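RabGAP/TBC protein (Chlamydomonas reinhardtii, PDB 4P17) probably acts as a GTPase-activating protein for Rab GTPases in the flagellum. Local coordinates at residues R136-Y141 with T156-M161. Numbering follows the deposited sequence.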
# COMPACT_ATOMS: atom_id res chain seq x y z
N ARG A 136 -7.98 -5.16 -17.10
CA ARG A 136 -8.68 -6.43 -16.93
C ARG A 136 -9.02 -6.69 -15.46
O ARG A 136 -10.15 -6.98 -15.11
CB ARG A 136 -7.86 -7.59 -17.49
CG ARG A 136 -8.03 -7.76 -18.99
CD ARG A 136 -7.47 -9.10 -19.48
NE ARG A 136 -6.05 -9.23 -19.20
CZ ARG A 136 -5.08 -8.84 -20.02
NH1 ARG A 136 -5.36 -8.27 -21.18
NH2 ARG A 136 -3.82 -9.00 -19.67
N VAL A 137 -8.04 -6.49 -14.58
CA VAL A 137 -8.29 -6.75 -13.17
C VAL A 137 -9.37 -5.83 -12.62
O VAL A 137 -10.27 -6.27 -11.88
CB VAL A 137 -7.01 -6.57 -12.36
CG1 VAL A 137 -7.28 -6.64 -10.84
CG2 VAL A 137 -6.02 -7.62 -12.78
N LEU A 138 -9.29 -4.56 -12.99
CA LEU A 138 -10.20 -3.58 -12.41
C LEU A 138 -11.57 -3.76 -12.98
O LEU A 138 -12.55 -3.71 -12.26
CB LEU A 138 -9.72 -2.17 -12.63
CG LEU A 138 -8.50 -1.77 -11.80
CD1 LEU A 138 -7.76 -0.58 -12.41
CD2 LEU A 138 -8.92 -1.41 -10.41
N GLN A 139 -11.66 -4.03 -14.28
CA GLN A 139 -12.97 -4.20 -14.88
C GLN A 139 -13.63 -5.48 -14.28
O GLN A 139 -14.82 -5.49 -13.95
CB GLN A 139 -12.85 -4.26 -16.41
CG GLN A 139 -12.49 -5.64 -16.96
CD GLN A 139 -12.11 -5.62 -18.44
OE1 GLN A 139 -11.66 -4.59 -18.98
NE2 GLN A 139 -12.28 -6.75 -19.10
N ALA A 140 -12.83 -6.52 -14.09
CA ALA A 140 -13.27 -7.76 -13.46
C ALA A 140 -13.79 -7.48 -12.06
O ALA A 140 -14.87 -7.94 -11.68
CB ALA A 140 -12.13 -8.77 -13.40
N TYR A 141 -13.03 -6.72 -11.29
CA TYR A 141 -13.45 -6.50 -9.92
C TYR A 141 -14.75 -5.67 -9.87
O TYR A 141 -15.62 -5.93 -9.03
CB TYR A 141 -12.35 -5.80 -9.10
CG TYR A 141 -12.71 -5.91 -7.65
CD1 TYR A 141 -12.55 -7.11 -6.97
CD2 TYR A 141 -13.29 -4.84 -6.98
CE1 TYR A 141 -12.94 -7.22 -5.65
CE2 TYR A 141 -13.70 -4.97 -5.65
CZ TYR A 141 -13.52 -6.15 -5.01
OH TYR A 141 -13.93 -6.27 -3.71
N THR A 156 -3.99 2.76 -8.90
CA THR A 156 -2.58 2.64 -8.55
C THR A 156 -2.36 1.48 -7.56
O THR A 156 -1.31 0.84 -7.57
CB THR A 156 -2.00 3.98 -7.98
OG1 THR A 156 -2.75 4.42 -6.85
CG2 THR A 156 -2.02 5.09 -9.07
N ILE A 157 -3.35 1.16 -6.73
CA ILE A 157 -3.27 -0.04 -5.89
C ILE A 157 -3.07 -1.31 -6.73
O ILE A 157 -2.18 -2.10 -6.50
CB ILE A 157 -4.54 -0.18 -5.02
CG1 ILE A 157 -4.60 0.97 -4.01
CG2 ILE A 157 -4.53 -1.51 -4.25
CD1 ILE A 157 -5.85 1.01 -3.19
N VAL A 158 -3.89 -1.50 -7.74
CA VAL A 158 -3.78 -2.72 -8.51
C VAL A 158 -2.51 -2.71 -9.34
O VAL A 158 -1.92 -3.77 -9.59
CB VAL A 158 -5.02 -2.93 -9.39
CG1 VAL A 158 -4.75 -4.02 -10.45
CG2 VAL A 158 -6.18 -3.26 -8.54
N GLY A 159 -2.07 -1.52 -9.75
CA GLY A 159 -0.84 -1.38 -10.48
C GLY A 159 0.32 -1.87 -9.64
O GLY A 159 1.17 -2.62 -10.10
N LEU A 160 0.38 -1.46 -8.38
CA LEU A 160 1.47 -1.91 -7.54
C LEU A 160 1.28 -3.36 -7.17
O LEU A 160 2.25 -4.07 -7.03
CB LEU A 160 1.62 -1.03 -6.29
CG LEU A 160 2.96 -0.34 -6.10
CD1 LEU A 160 3.37 0.47 -7.29
CD2 LEU A 160 2.85 0.58 -4.87
N MET A 161 0.03 -3.81 -7.03
CA MET A 161 -0.19 -5.22 -6.78
C MET A 161 0.35 -6.06 -7.94
O MET A 161 1.05 -7.05 -7.72
CB MET A 161 -1.67 -5.51 -6.57
CG MET A 161 -2.22 -5.09 -5.24
SD MET A 161 -3.93 -5.66 -5.23
CE MET A 161 -4.46 -5.08 -3.60
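Val158 meets Val137 and Leu138 in an all-apolar helix–helix contact within the all-helical TBC domain. The helices are 128-144 and 153-164, neighbours in the chain joined by a short connection. The CA atoms of Leu138 and Val158 are the nearest pair across the two segments, 7.6 Å from Leu138 CA to Val158 CA.

The interaction is van der Waals packing of branched side chains, and no hydrogen bond crosses between the segments. Val158 divides its two methyls between two neighbours on the facing helix. CG1 lies anti to its own backbone N (chi1 166°) and turns to Val137. It touches Val137 CB as well as CG1, with 3.9 Å from Val158 CG1 to Val137 CB. The two valines meet at a slant. The other methyl, CG2, serves Leu138. The Leu138 CA–CB bond does not aim at the facing helix, but its CD2 methyl reaches across to Val158. Leu138 and Val158 run past each other in opposite senses, and Val158 CG2 comes to 3.8 Å from Leu138 CD2.

All three residues are buried. Val158 also packs on Leu176 of helix 169-183, and Val137 on Tyr95 of helix 94-102, so the contact is continuous with the surrounding helical core.

Polar side chains of both segments bond to other parts of the fold. Arg136 forms a salt bridge with Glu169, and Thr156 is hydrogen-bonded to Ser238.

The tightest approach between the two segments is methyl to methyl, 3.7 Å from Val137 CG1 to Val158 CG1.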